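Local coordinates for hypothetical protein PA4535 (Pseudomonas aeruginosa, PDB 1Y0K) that is of unknown function but belongs to a family of putative endonucleases grouped with the PD-(D/E)XK nucleases, and may therefore act on nucleic acid, at residues Q47-A52 with L61-G66; R31-R36 with F67-V72; A112-R117 with T156-P161; G168-S173 with S187-F192; Q13-N18 with N146-V151. All blocks are in the same frame, centred on the assembly; numbering follows the deposited sequence.

Contact 1 (Q47-A52 with L61-G66); sequences QEDFAA and LFKGAG
Phe62 lays its ring beside that of Phe50, the two planes only 24° apart but slid so far along each other that they barely overlap; the centroids stand 5.3 Å apart, and the touch is made by Phe50 CE2 against Phe62 CD1. Asp49 CB comes in at the edge of the Phe62 ring, 3.5 Å from Phe62 CE1. Lys63 CG sits over one face of the same ring, and the extended chain beyond it carries the far end to Asp49. There Asp49 OD2 and Lys63 NZ form a long salt bridge of 3.9 Å, reinforced by a water that donates to OD2 and accepts from NZ. Asp49 OD2 also takes the backbone N-H of Arg46, which ties the carboxylate to its own turn. A second water links Asp49 O to Lys63 N. Further along, two backbone bonds pair Ala51 with Leu61: Leu61 N to Ala51 O is short at 2.7 Å, and Ala51 N to Leu61 O is longer. Phe62 to Ala65 then form a type I' turn, with Lys63 and Gly64 both at positive phi. This is an antiparallel hairpin pairing at the edge of the mixed sheet, running directly into the tight turn of the next hairpin.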
# COMPACT_ATOMS: atom_id res chain seq x y z
N GLN A 47 -14.81 2.91 -13.49
CA GLN A 47 -13.51 3.18 -14.10
C GLN A 47 -13.23 4.67 -14.27
O GLN A 47 -12.09 5.12 -14.11
CB GLN A 47 -13.40 2.48 -15.46
CG GLN A 47 -11.98 2.16 -15.87
CD GLN A 47 -11.31 1.18 -14.92
OE1 GLN A 47 -11.91 0.17 -14.52
NE2 GLN A 47 -10.08 1.47 -14.55
N GLU A 48 -14.28 5.43 -14.57
CA GLU A 48 -14.21 6.88 -14.75
C GLU A 48 -13.85 7.65 -13.47
O GLU A 48 -13.48 8.82 -13.53
CB GLU A 48 -15.55 7.41 -15.30
CG GLU A 48 -16.77 6.89 -14.55
CD GLU A 48 -17.41 5.63 -15.18
OE1 GLU A 48 -16.69 4.75 -15.72
OE2 GLU A 48 -18.66 5.53 -15.12
N ASP A 49 -13.95 6.99 -12.32
CA ASP A 49 -13.62 7.62 -11.04
C ASP A 49 -12.13 7.93 -10.84
O ASP A 49 -11.79 8.73 -9.98
CB ASP A 49 -14.12 6.80 -9.85
CG ASP A 49 -15.64 6.68 -9.80
OD1 ASP A 49 -16.33 7.59 -10.31
OD2 ASP A 49 -16.12 5.68 -9.23
N PHE A 50 -11.25 7.27 -11.59
CA PHE A 50 -9.81 7.50 -11.45
C PHE A 50 -9.34 8.56 -12.44
O PHE A 50 -9.73 8.55 -13.61
CB PHE A 50 -9.03 6.21 -11.67
CG PHE A 50 -9.49 5.09 -10.79
CD1 PHE A 50 -10.38 4.14 -11.26
CD2 PHE A 50 -9.05 5.01 -9.47
CE1 PHE A 50 -10.82 3.12 -10.44
CE2 PHE A 50 -9.48 4.00 -8.65
CZ PHE A 50 -10.37 3.05 -9.13
N ALA A 51 -8.51 9.48 -11.96
CA ALA A 51 -7.94 10.51 -12.81
C ALA A 51 -6.52 10.83 -12.39
O ALA A 51 -6.13 10.59 -11.24
CB ALA A 51 -8.80 11.77 -12.77
N ALA A 52 -5.73 11.34 -13.32
CA ALA A 52 -4.39 11.83 -12.99
C ALA A 52 -4.45 13.33 -12.71
O ALA A 52 -5.20 14.06 -13.39
CB ALA A 52 -3.41 11.51 -14.11
N LEU A 61 -6.09 10.34 -8.52
CA LEU A 61 -7.22 10.93 -7.80
C LEU A 61 -8.40 9.98 -7.80
O LEU A 61 -8.74 9.40 -8.83
CB LEU A 61 -7.63 12.28 -8.43
CG LEU A 61 -6.53 13.33 -8.67
CD1 LEU A 61 -7.07 14.53 -9.45
CD2 LEU A 61 -5.92 13.79 -7.36
N PHE A 62 -9.03 9.83 -6.65
CA PHE A 62 -10.27 9.05 -6.54
C PHE A 62 -11.13 9.61 -5.44
O PHE A 62 -10.77 9.53 -4.27
CB PHE A 62 -9.96 7.57 -6.26
CG PHE A 62 -11.18 6.75 -5.94
CD1 PHE A 62 -12.01 6.29 -6.96
CD2 PHE A 62 -11.50 6.43 -4.62
CE1 PHE A 62 -13.16 5.55 -6.67
CE2 PHE A 62 -12.65 5.67 -4.32
CZ PHE A 62 -13.47 5.23 -5.34
N LYS A 63 -12.29 10.17 -5.81
CA LYS A 63 -13.29 10.66 -4.84
C LYS A 63 -12.71 11.37 -3.60
O LYS A 63 -12.99 11.00 -2.44
CB LYS A 63 -14.21 9.52 -4.40
CG LYS A 63 -14.94 8.86 -5.56
CD LYS A 63 -15.89 7.77 -5.06
CE LYS A 63 -16.64 7.17 -6.24
NZ LYS A 63 -17.84 6.38 -5.83
N GLY A 64 -11.90 12.39 -3.85
CA GLY A 64 -11.35 13.18 -2.77
C GLY A 64 -9.99 12.69 -2.28
O GLY A 64 -9.25 13.46 -1.66
N ALA A 65 -9.68 11.42 -2.53
CA ALA A 65 -8.35 10.88 -2.22
C ALA A 65 -7.32 11.35 -3.24
O ALA A 65 -7.63 11.48 -4.42
CB ALA A 65 -8.37 9.34 -2.15
N GLY A 66 -6.11 11.60 -2.76
CA GLY A 66 -4.99 11.93 -3.63
C GLY A 66 -3.95 10.84 -3.39
O GLY A 66 -3.06 10.99 -2.56
O HOH W 1 -13.25 10.36 -8.39
O HOH W 2 -18.60 5.51 -8.33

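Contact 2 (R31-R36 with F67-V72); sequences RWVCQR and FEVFFV
Val33 and Cys34 are the two bumps that helix 26-40 presses onto strand 65-73, and Val69 rises between them. Val69 CG1 lies 4.0 Å from Val33 CB and equally near Val33 CG1, while its other methyl, CG2, turns to Cys34 SG at 3.8 Å. Cys34 SG thereby settles in a hollow bounded by Val69 and Phe67, 3.6 Å from Phe67 CD2. It approaches that ring obliquely, 47° off the normal, in a sulfur-aromatic contact. This is alpha-on-beta packing, a helix laid across one face of the mixed sheet, with the short segments at 99° and their axes 9.1 Å apart. Val33 carries CG2 anti to its carbonyl carbon, which points this methyl along the strand to Phe71, where it meets CE2 at 3.6 Å. Phe67 and Phe71 flank Val69 along the strand, one meeting Cys34 and the other Val33. Beyond the strand, Val33 also rests on Leu142 and Phe144 of the neighbouring strand 140-146.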
# COMPACT_ATOMS: atom_id res chain seq x y z
N ARG A 31 -2.73 3.02 -10.99
CA ARG A 31 -4.19 2.86 -10.94
C ARG A 31 -4.56 1.44 -10.51
O ARG A 31 -5.48 1.24 -9.70
CB ARG A 31 -4.82 3.19 -12.29
CG ARG A 31 -6.32 3.43 -12.20
CD ARG A 31 -7.04 3.08 -13.49
NE ARG A 31 -6.88 1.66 -13.76
CZ ARG A 31 -6.11 1.16 -14.71
NH1 ARG A 31 -6.00 -0.15 -14.84
NH2 ARG A 31 -5.44 1.96 -15.52
N TRP A 32 -3.83 0.46 -11.02
CA TRP A 32 -4.07 -0.94 -10.67
C TRP A 32 -3.92 -1.12 -9.16
O TRP A 32 -4.76 -1.76 -8.54
CB TRP A 32 -3.10 -1.84 -11.46
CG TRP A 32 -3.11 -3.32 -11.11
CD1 TRP A 32 -3.82 -4.30 -11.75
CD2 TRP A 32 -2.34 -3.98 -10.10
NE1 TRP A 32 -3.56 -5.53 -11.17
CE2 TRP A 32 -2.65 -5.36 -10.15
CE3 TRP A 32 -1.42 -3.52 -9.13
CZ2 TRP A 32 -2.07 -6.29 -9.28
CZ3 TRP A 32 -0.84 -4.46 -8.26
CH2 TRP A 32 -1.16 -5.83 -8.35
N VAL A 33 -2.88 -0.54 -8.56
CA VAL A 33 -2.69 -0.62 -7.10
C VAL A 33 -3.91 -0.04 -6.37
O VAL A 33 -4.43 -0.64 -5.42
CB VAL A 33 -1.40 0.09 -6.64
CG1 VAL A 33 -1.35 0.18 -5.12
CG2 VAL A 33 -0.17 -0.67 -7.16
N CYS A 34 -4.35 1.14 -6.80
CA CYS A 34 -5.52 1.77 -6.21
C CYS A 34 -6.75 0.87 -6.33
O CYS A 34 -7.49 0.71 -5.37
CB CYS A 34 -5.78 3.13 -6.86
SG CYS A 34 -4.47 4.34 -6.52
N GLN A 35 -6.97 0.27 -7.50
CA GLN A 35 -8.12 -0.63 -7.65
C GLN A 35 -8.05 -1.82 -6.70
O GLN A 35 -9.05 -2.16 -6.08
CB GLN A 35 -8.24 -1.13 -9.09
CG GLN A 35 -8.80 -0.09 -10.04
CD GLN A 35 -9.08 -0.69 -11.40
OE1 GLN A 35 -9.79 -1.70 -11.52
NE2 GLN A 35 -8.52 -0.10 -12.43
N ARG A 36 -6.87 -2.44 -6.59
CA ARG A 36 -6.70 -3.60 -5.68
C ARG A 36 -7.00 -3.20 -4.23
O ARG A 36 -7.63 -3.95 -3.48
CB ARG A 36 -5.27 -4.17 -5.79
CG ARG A 36 -4.87 -4.74 -7.18
CD ARG A 36 -5.80 -5.87 -7.73
NE ARG A 36 -7.11 -5.44 -8.25
CZ ARG A 36 -7.32 -4.74 -9.37
NH1 ARG A 36 -8.56 -4.44 -9.74
NH2 ARG A 36 -6.31 -4.33 -10.12
N PHE A 67 -4.09 9.74 -4.11
CA PHE A 67 -3.23 8.58 -3.84
C PHE A 67 -1.85 8.77 -4.42
O PHE A 67 -1.68 8.89 -5.64
CB PHE A 67 -3.85 7.30 -4.40
CG PHE A 67 -4.99 6.75 -3.58
CD1 PHE A 67 -4.83 6.47 -2.22
CD2 PHE A 67 -6.20 6.46 -4.19
CE1 PHE A 67 -5.89 5.94 -1.47
CE2 PHE A 67 -7.25 5.90 -3.46
CZ PHE A 67 -7.10 5.66 -2.09
N GLU A 68 -0.86 8.79 -3.52
CA GLU A 68 0.55 8.84 -3.87
C GLU A 68 1.07 7.41 -3.73
O GLU A 68 1.23 6.90 -2.62
CB GLU A 68 1.26 9.81 -2.93
CG GLU A 68 2.79 9.82 -2.97
CD GLU A 68 3.34 10.54 -4.17
OE1 GLU A 68 2.56 10.92 -5.08
OE2 GLU A 68 4.59 10.73 -4.18
N VAL A 69 1.28 6.77 -4.87
CA VAL A 69 1.51 5.32 -4.90
C VAL A 69 2.99 4.99 -4.98
O VAL A 69 3.72 5.55 -5.81
CB VAL A 69 0.75 4.69 -6.08
CG1 VAL A 69 1.07 3.20 -6.22
CG2 VAL A 69 -0.76 4.92 -5.90
N PHE A 70 3.46 4.10 -4.10
CA PHE A 70 4.84 3.65 -4.20
C PHE A 70 4.95 2.15 -3.97
O PHE A 70 4.04 1.53 -3.42
CB PHE A 70 5.76 4.46 -3.28
CG PHE A 70 5.52 4.26 -1.81
CD1 PHE A 70 6.41 3.49 -1.05
CD2 PHE A 70 4.43 4.87 -1.17
CE1 PHE A 70 6.22 3.33 0.34
CE2 PHE A 70 4.22 4.69 0.22
CZ PHE A 70 5.11 3.92 0.97
N PHE A 71 6.07 1.57 -4.42
CA PHE A 71 6.27 0.13 -4.40
C PHE A 71 7.38 -0.26 -3.45
O PHE A 71 8.47 0.35 -3.46
CB PHE A 71 6.53 -0.39 -5.81
CG PHE A 71 5.38 -0.15 -6.75
CD1 PHE A 71 5.23 1.09 -7.38
CD2 PHE A 71 4.43 -1.14 -6.98
CE1 PHE A 71 4.14 1.34 -8.23
CE2 PHE A 71 3.35 -0.91 -7.84
CZ PHE A 71 3.21 0.33 -8.46
N VAL A 72 7.08 -1.25 -2.62
CA VAL A 72 8.00 -1.79 -1.62
C VAL A 72 8.24 -3.24 -2.00
O VAL A 72 7.44 -4.12 -1.69
CB VAL A 72 7.43 -1.67 -0.19
CG1 VAL A 72 8.43 -2.21 0.85
CG2 VAL A 72 7.08 -0.21 0.13

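Contact 3 (A112-R117 with T156-P161); sequences AELQAR and TPFPPP
With CG anti to the backbone N (chi1 174°) and chi2 also extended, Gln115 stretches straight out from helix 111-116 to the proline-rich chain, where its amide is turned by chi3 so that NE2 meets Pro159 O. The hydrogen bond from Gln115 NE2 to Pro159 O is 3.0 Å long and nearly linear, at 170°. The carbonyl oxygen lies in the plane of the Gln115 amide, but NE2 stands well above the carbonyl plane of Pro159, 47° out of it. The other end of the amide is used too: Gln115 OE1 comes to the edge of the Phe158 ring, near its plane, 3.5 Å from Phe158 CD2. A water donates both to Gln115 OE1 and to Pro159 O, so it closes a small ring with the direct bond and gives Pro159 O a second donor. One turn earlier, Ala112 CB abuts the Pro159 ring at CG, 3.7 Å away, and Pro159 CG also touches Gln115 NE2. A second water bridges Ala112 N and Pro157 O. Leu114 CD2 reaches Phe158 CZ more loosely, at 4.3 Å. Thr156 OG1, bonded to Ala111 N, adds a further tie to the start of that helix. The contact joins a short helix to a proline-rich loop without regular secondary structure, which leads from strand 150-153 into helix 162-166, with Pro161 at the N-cap of that second helix.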
# COMPACT_ATOMS: atom_id res chain seq x y z
N ALA A 112 5.62 -5.00 12.68
CA ALA A 112 6.49 -3.86 12.95
C ALA A 112 7.60 -3.77 11.91
O ALA A 112 7.87 -2.69 11.37
CB ALA A 112 7.09 -3.98 14.37
N GLU A 113 8.24 -4.90 11.62
CA GLU A 113 9.33 -4.95 10.65
C GLU A 113 8.81 -4.72 9.23
O GLU A 113 9.47 -4.05 8.43
CB GLU A 113 10.10 -6.27 10.75
CG GLU A 113 11.15 -6.35 11.88
CD GLU A 113 10.56 -6.39 13.28
OE1 GLU A 113 9.39 -6.80 13.45
OE2 GLU A 113 11.28 -5.99 14.23
N LEU A 114 7.63 -5.26 8.93
CA LEU A 114 6.97 -5.05 7.64
C LEU A 114 6.70 -3.55 7.41
O LEU A 114 7.02 -2.98 6.36
CB LEU A 114 5.65 -5.82 7.59
CG LEU A 114 4.78 -5.68 6.35
CD1 LEU A 114 5.51 -6.25 5.14
CD2 LEU A 114 3.43 -6.38 6.56
N GLN A 115 6.12 -2.93 8.42
CA GLN A 115 5.82 -1.51 8.38
C GLN A 115 7.09 -0.67 8.21
O GLN A 115 7.08 0.36 7.52
CB GLN A 115 5.07 -1.15 9.66
CG GLN A 115 4.77 0.30 9.91
CD GLN A 115 3.76 0.44 11.03
OE1 GLN A 115 2.59 0.12 10.85
NE2 GLN A 115 4.21 0.89 12.20
N ALA A 116 8.19 -1.13 8.81
CA ALA A 116 9.47 -0.43 8.73
C ALA A 116 10.09 -0.47 7.32
O ALA A 116 10.94 0.35 6.98
CB ALA A 116 10.45 -1.00 9.76
N ARG A 117 9.68 -1.44 6.51
CA ARG A 117 10.15 -1.55 5.14
C ARG A 117 9.76 -0.34 4.28
O ARG A 117 10.35 -0.11 3.22
CB ARG A 117 9.64 -2.83 4.47
CG ARG A 117 10.24 -4.11 5.02
CD ARG A 117 11.73 -4.24 4.73
NE ARG A 117 12.24 -5.55 5.14
CZ ARG A 117 12.47 -6.55 4.30
NH1 ARG A 117 12.23 -6.40 3.00
NH2 ARG A 117 12.92 -7.71 4.76
N THR A 156 1.09 -10.88 14.82
CA THR A 156 1.80 -9.78 15.47
C THR A 156 1.05 -8.47 15.22
O THR A 156 0.47 -8.27 14.14
CB THR A 156 3.27 -9.69 15.00
OG1 THR A 156 3.31 -9.38 13.59
CG2 THR A 156 3.98 -11.02 15.22
N PRO A 157 1.01 -7.58 16.22
CA PRO A 157 0.27 -6.33 16.08
C PRO A 157 1.06 -5.22 15.35
O PRO A 157 2.27 -5.18 15.45
CB PRO A 157 0.01 -5.92 17.53
CG PRO A 157 1.11 -6.52 18.31
CD PRO A 157 1.63 -7.72 17.55
N PHE A 158 0.35 -4.35 14.63
CA PHE A 158 1.00 -3.18 14.03
C PHE A 158 1.22 -2.09 15.07
O PHE A 158 0.26 -1.62 15.69
CB PHE A 158 0.16 -2.62 12.88
CG PHE A 158 0.26 -3.42 11.63
CD1 PHE A 158 -0.52 -4.57 11.45
CD2 PHE A 158 1.16 -3.05 10.63
CE1 PHE A 158 -0.43 -5.32 10.29
CE2 PHE A 158 1.25 -3.80 9.45
CZ PHE A 158 0.46 -4.93 9.28
N PRO A 159 2.49 -1.67 15.26
CA PRO A 159 2.75 -0.60 16.22
C PRO A 159 2.30 0.74 15.64
O PRO A 159 2.14 0.85 14.41
CB PRO A 159 4.27 -0.64 16.38
CG PRO A 159 4.77 -1.16 15.09
CD PRO A 159 3.73 -2.14 14.62
N PRO A 160 2.05 1.74 16.51
CA PRO A 160 1.75 3.08 16.00
C PRO A 160 2.79 3.53 14.98
O PRO A 160 3.98 3.36 15.22
CB PRO A 160 1.83 3.96 17.26
CG PRO A 160 1.47 3.04 18.38
CD PRO A 160 2.03 1.69 17.98
N PRO A 161 2.34 4.06 13.83
CA PRO A 161 3.24 4.52 12.78
C PRO A 161 3.77 5.94 13.03
O PRO A 161 3.55 6.84 12.22
CB PRO A 161 2.36 4.49 11.53
CG PRO A 161 1.01 4.80 12.03
CD PRO A 161 0.93 4.21 13.44
O HOH W 3 4.80 -6.44 15.18
O HOH W 4 0.69 1.00 12.17

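Contact 4 (G168-S173 with S187-F192); sequences GWRSLS and SGAPEF
Arg170 bridges the start of strand 171-175 and the loop after strand 179-185, at the open end of the antiparallel hairpin these strands form in the mixed sheet. A chi1 of -173° sends the Arg170 chain away from its own N-H, and it continues extended at chi2, so the aliphatic part runs alongside Ala189: Arg170 CG lies 4.0 Å from Ala189 CB, and Arg170 CD 3.8 Å from Ala189 N. A bend at chi3 (68°) turns the guanidinium over to Pro190; the two side chains cross at about a right angle. Pro190 CD sits over one face of the flat group, 3.7 Å from Arg170 NH2. The polar end is held elsewhere, since NH2 makes a salt bridge with Asp140 and a hydrogen bond to Gly64 O. Asp140 also takes the hydroxyl of Ser171, whose CB approaches the methyl of Ala189, so one acidic residue fixes two successive side chains where this strand begins. No hydrogen bond joins the two segments themselves; Arg170 NH1 stays 3.7 Å from Gly188 O.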
# COMPACT_ATOMS: atom_id res chain seq x y z
N GLY A 168 3.93 14.01 8.08
CA GLY A 168 2.84 14.95 7.76
C GLY A 168 1.82 14.53 6.71
O GLY A 168 0.94 15.32 6.37
N TRP A 169 1.92 13.30 6.21
CA TRP A 169 0.93 12.78 5.24
C TRP A 169 -0.49 12.81 5.80
O TRP A 169 -0.69 12.67 7.01
CB TRP A 169 1.24 11.32 4.85
CG TRP A 169 2.68 11.03 4.66
CD1 TRP A 169 3.47 10.19 5.41
CD2 TRP A 169 3.53 11.57 3.65
NE1 TRP A 169 4.75 10.18 4.92
CE2 TRP A 169 4.82 11.02 3.84
CE3 TRP A 169 3.34 12.48 2.59
CZ2 TRP A 169 5.90 11.34 3.02
CZ3 TRP A 169 4.41 12.80 1.79
CH2 TRP A 169 5.68 12.23 2.01
N ARG A 170 -1.48 12.96 4.92
CA ARG A 170 -2.88 12.91 5.36
C ARG A 170 -3.29 11.50 5.82
O ARG A 170 -4.07 11.34 6.77
CB ARG A 170 -3.81 13.37 4.25
CG ARG A 170 -5.25 13.49 4.75
CD ARG A 170 -6.11 14.28 3.81
NE ARG A 170 -6.34 13.59 2.54
CZ ARG A 170 -7.02 14.13 1.54
NH1 ARG A 170 -7.51 15.36 1.68
NH2 ARG A 170 -7.19 13.47 0.41
N SER A 171 -2.77 10.50 5.13
CA SER A 171 -3.06 9.10 5.43
C SER A 171 -1.96 8.22 4.84
O SER A 171 -1.19 8.66 3.98
CB SER A 171 -4.44 8.70 4.87
OG SER A 171 -4.42 8.58 3.45
N LEU A 172 -1.89 6.99 5.33
CA LEU A 172 -0.92 6.02 4.82
C LEU A 172 -1.60 4.68 4.90
O LEU A 172 -2.13 4.31 5.95
CB LEU A 172 0.35 6.01 5.66
CG LEU A 172 1.40 4.93 5.36
CD1 LEU A 172 1.93 5.02 3.92
CD2 LEU A 172 2.55 5.03 6.34
N SER A 173 -1.56 3.96 3.78
CA SER A 173 -2.16 2.64 3.67
C SER A 173 -1.19 1.72 2.95
O SER A 173 -0.32 2.18 2.20
CB SER A 173 -3.47 2.71 2.90
OG SER A 173 -4.38 3.62 3.49
N SER A 187 -8.44 13.38 10.14
CA SER A 187 -9.86 13.73 10.05
C SER A 187 -10.30 14.21 8.66
O SER A 187 -11.45 13.98 8.26
CB SER A 187 -10.21 14.77 11.12
OG SER A 187 -9.55 15.99 10.88
N GLY A 188 -9.40 14.86 7.93
CA GLY A 188 -9.67 15.35 6.57
C GLY A 188 -9.61 14.31 5.46
O GLY A 188 -10.02 14.59 4.33
N ALA A 189 -9.12 13.11 5.77
CA ALA A 189 -9.02 12.03 4.80
C ALA A 189 -10.40 11.54 4.38
O ALA A 189 -11.35 11.64 5.17
CB ALA A 189 -8.19 10.88 5.37
N PRO A 190 -10.53 11.05 3.13
CA PRO A 190 -11.77 10.43 2.68
C PRO A 190 -12.36 9.47 3.71
O PRO A 190 -11.62 8.75 4.39
CB PRO A 190 -11.33 9.65 1.45
CG PRO A 190 -10.26 10.49 0.87
CD PRO A 190 -9.53 11.09 2.05
N GLU A 191 -13.68 9.46 3.82
CA GLU A 191 -14.34 8.65 4.83
C GLU A 191 -14.03 7.15 4.70
O GLU A 191 -13.92 6.46 5.72
CB GLU A 191 -15.84 8.92 4.81
CG GLU A 191 -16.61 8.21 5.90
CD GLU A 191 -18.07 8.05 5.53
OE1 GLU A 191 -18.35 7.81 4.33
OE2 GLU A 191 -18.93 8.14 6.43
N PHE A 192 -13.86 6.66 3.47
CA PHE A 192 -13.56 5.24 3.27
C PHE A 192 -12.23 4.81 3.89
O PHE A 192 -12.08 3.68 4.31
CB PHE A 192 -13.70 4.79 1.80
CG PHE A 192 -12.62 5.31 0.87
CD1 PHE A 192 -11.41 4.63 0.73
CD2 PHE A 192 -12.84 6.46 0.11
CE1 PHE A 192 -10.41 5.11 -0.13
CE2 PHE A 192 -11.85 6.94 -0.77
CZ PHE A 192 -10.63 6.27 -0.88

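Contact 5 (Q13-N18 with N146-V151); sequences QAEQAN and NLKRAV
Asn146 closes against the long helix 3-23 at the end of strand 140-146, a contact between the helix and the C-terminal end of a central strand of the mixed sheet, in which a side-chain amide reaches the backbone of a helix. Its ND2 gives two hydrogen bonds. One runs from Asn146 ND2 to Ala14 O, 3.0 Å and 166°, with the oxygen lying in the amide plane of Asn146; this carbonyl also accepts Asn18 N from the next turn, so it serves two donors. The other runs from Asn146 ND2 to Asn18 OD1, at 2.9 Å but bent to 138° and therefore weak, the two amide planes standing 71° apart. Asn146 OD1 lies against Ala14 CB, 3.3 Å away, and Ala17 CB flanks Asn146 ND2. Asn18 gives its own ND2 to a water, which in turn donates to Asn146 O, so the two asparagines are joined both directly and through solvent. Further on, Lys148 N and Arg149 N are bonded to Asp74, which accepts both N-H groups of this turn. The Lys148 side chain is bent at chi4 and crosses Glu15 obliquely. Although opposite in charge, the two groups stay beyond salt-bridge range, with Glu15 OE2 4.1 Å from Lys148 NZ but only 3.0 Å from Lys148 CE.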
# COMPACT_ATOMS: atom_id res chain seq x y z
N GLN A 13 2.65 -16.62 -5.93
CA GLN A 13 1.75 -15.46 -5.95
C GLN A 13 2.54 -14.14 -6.01
O GLN A 13 2.24 -13.26 -6.83
CB GLN A 13 0.86 -15.50 -4.72
CG GLN A 13 -0.11 -14.32 -4.57
CD GLN A 13 -1.17 -14.62 -3.54
OE1 GLN A 13 -2.27 -15.06 -3.88
NE2 GLN A 13 -0.84 -14.41 -2.27
N ALA A 14 3.55 -14.02 -5.15
CA ALA A 14 4.41 -12.83 -5.14
C ALA A 14 5.11 -12.66 -6.48
O ALA A 14 5.17 -11.55 -7.04
CB ALA A 14 5.42 -12.90 -4.00
N GLU A 15 5.63 -13.76 -7.02
CA GLU A 15 6.28 -13.75 -8.33
C GLU A 15 5.34 -13.25 -9.42
O GLU A 15 5.75 -12.44 -10.26
CB GLU A 15 6.80 -15.15 -8.68
CG GLU A 15 8.02 -15.58 -7.91
CD GLU A 15 8.44 -17.02 -8.21
OE1 GLU A 15 7.57 -17.87 -8.52
OE2 GLU A 15 9.65 -17.31 -8.12
N GLN A 16 4.09 -13.71 -9.41
CA GLN A 16 3.07 -13.31 -10.38
C GLN A 16 2.81 -11.82 -10.36
O GLN A 16 2.69 -11.19 -11.42
CB GLN A 16 1.75 -14.03 -10.13
CG GLN A 16 1.67 -15.41 -10.74
CD GLN A 16 0.51 -16.22 -10.19
OE1 GLN A 16 0.63 -17.42 -9.96
NE2 GLN A 16 -0.64 -15.56 -9.98
N ALA A 17 2.70 -11.26 -9.16
CA ALA A 17 2.50 -9.82 -8.99
C ALA A 17 3.69 -9.05 -9.56
O ALA A 17 3.50 -8.07 -10.26
CB ALA A 17 2.28 -9.47 -7.52
N ASN A 18 4.91 -9.50 -9.27
CA ASN A 18 6.12 -8.87 -9.82
C ASN A 18 6.17 -8.93 -11.34
O ASN A 18 6.52 -7.95 -11.99
CB ASN A 18 7.39 -9.47 -9.22
CG ASN A 18 7.68 -8.93 -7.84
OD1 ASN A 18 7.07 -7.96 -7.39
ND2 ASN A 18 8.62 -9.57 -7.15
N ASN A 146 5.18 -6.13 -1.66
CA ASN A 146 5.29 -7.47 -2.22
C ASN A 146 6.72 -7.98 -2.13
O ASN A 146 7.58 -7.57 -2.89
CB ASN A 146 4.79 -7.50 -3.66
CG ASN A 146 4.73 -8.91 -4.23
OD1 ASN A 146 4.23 -9.83 -3.58
ND2 ASN A 146 5.27 -9.08 -5.43
N LEU A 147 6.95 -8.88 -1.18
CA LEU A 147 8.30 -9.37 -0.88
C LEU A 147 8.34 -10.85 -1.21
O LEU A 147 7.53 -11.61 -0.70
CB LEU A 147 8.63 -9.16 0.60
CG LEU A 147 8.43 -7.75 1.18
CD1 LEU A 147 8.64 -7.74 2.69
CD2 LEU A 147 9.35 -6.72 0.51
N LYS A 148 9.28 -11.26 -2.06
CA LYS A 148 9.42 -12.69 -2.36
C LYS A 148 10.05 -13.43 -1.17
O LYS A 148 9.77 -14.61 -0.96
CB LYS A 148 10.21 -12.91 -3.65
CG LYS A 148 10.21 -14.37 -4.13
CD LYS A 148 10.89 -14.56 -5.48
CE LYS A 148 11.10 -16.04 -5.81
NZ LYS A 148 11.94 -16.78 -4.82
N ARG A 149 10.87 -12.72 -0.39
CA ARG A 149 11.63 -13.33 0.71
C ARG A 149 10.88 -13.35 2.05
O ARG A 149 11.34 -13.97 3.02
CB ARG A 149 12.99 -12.64 0.89
CG ARG A 149 13.83 -12.46 -0.38
CD ARG A 149 14.32 -13.78 -0.94
NE ARG A 149 15.28 -13.57 -2.03
CZ ARG A 149 14.99 -13.69 -3.32
NH1 ARG A 149 13.78 -14.06 -3.72
NH2 ARG A 149 15.94 -13.47 -4.22
N ALA A 150 9.74 -12.67 2.11
CA ALA A 150 9.01 -12.55 3.37
C ALA A 150 7.49 -12.66 3.23
O ALA A 150 6.92 -12.37 2.18
CB ALA A 150 9.41 -11.25 4.10
N VAL A 151 6.86 -13.13 4.30
CA VAL A 151 5.40 -13.17 4.39
C VAL A 151 5.05 -12.54 5.74
O VAL A 151 5.74 -12.79 6.72
CB VAL A 151 4.85 -14.62 4.29
CG1 VAL A 151 5.07 -15.18 2.90
CG2 VAL A 151 5.51 -15.54 5.31
O HOH W 5 9.48 -8.48 -4.57

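How the contacts relate
From the N terminus, helix 3-23 opens contact 5, whose loop spans most of the chain and closes at the end of strand 140-146 and the loop beyond it. Within it lies contact 2, setting helix 26-40 on strand 65-73, and within that contact 1, the hairpin of strands 50-51 and 60-62. Contact 3 opens inside the loop of contact 5 but closes beyond it, so these two cross. Contact 4 comes last, in series with the other four, joining the start of strand 171-175 to the loop before helix 191-194. Contacts 1 and 4 meet where Phe62 CD2 packs on Phe192 CZ, 3.8 Å apart, while Val72 O and Asn146 N join contacts 2 and 5. Contacts 3 and 1 lie on opposite sides of the chain's centre.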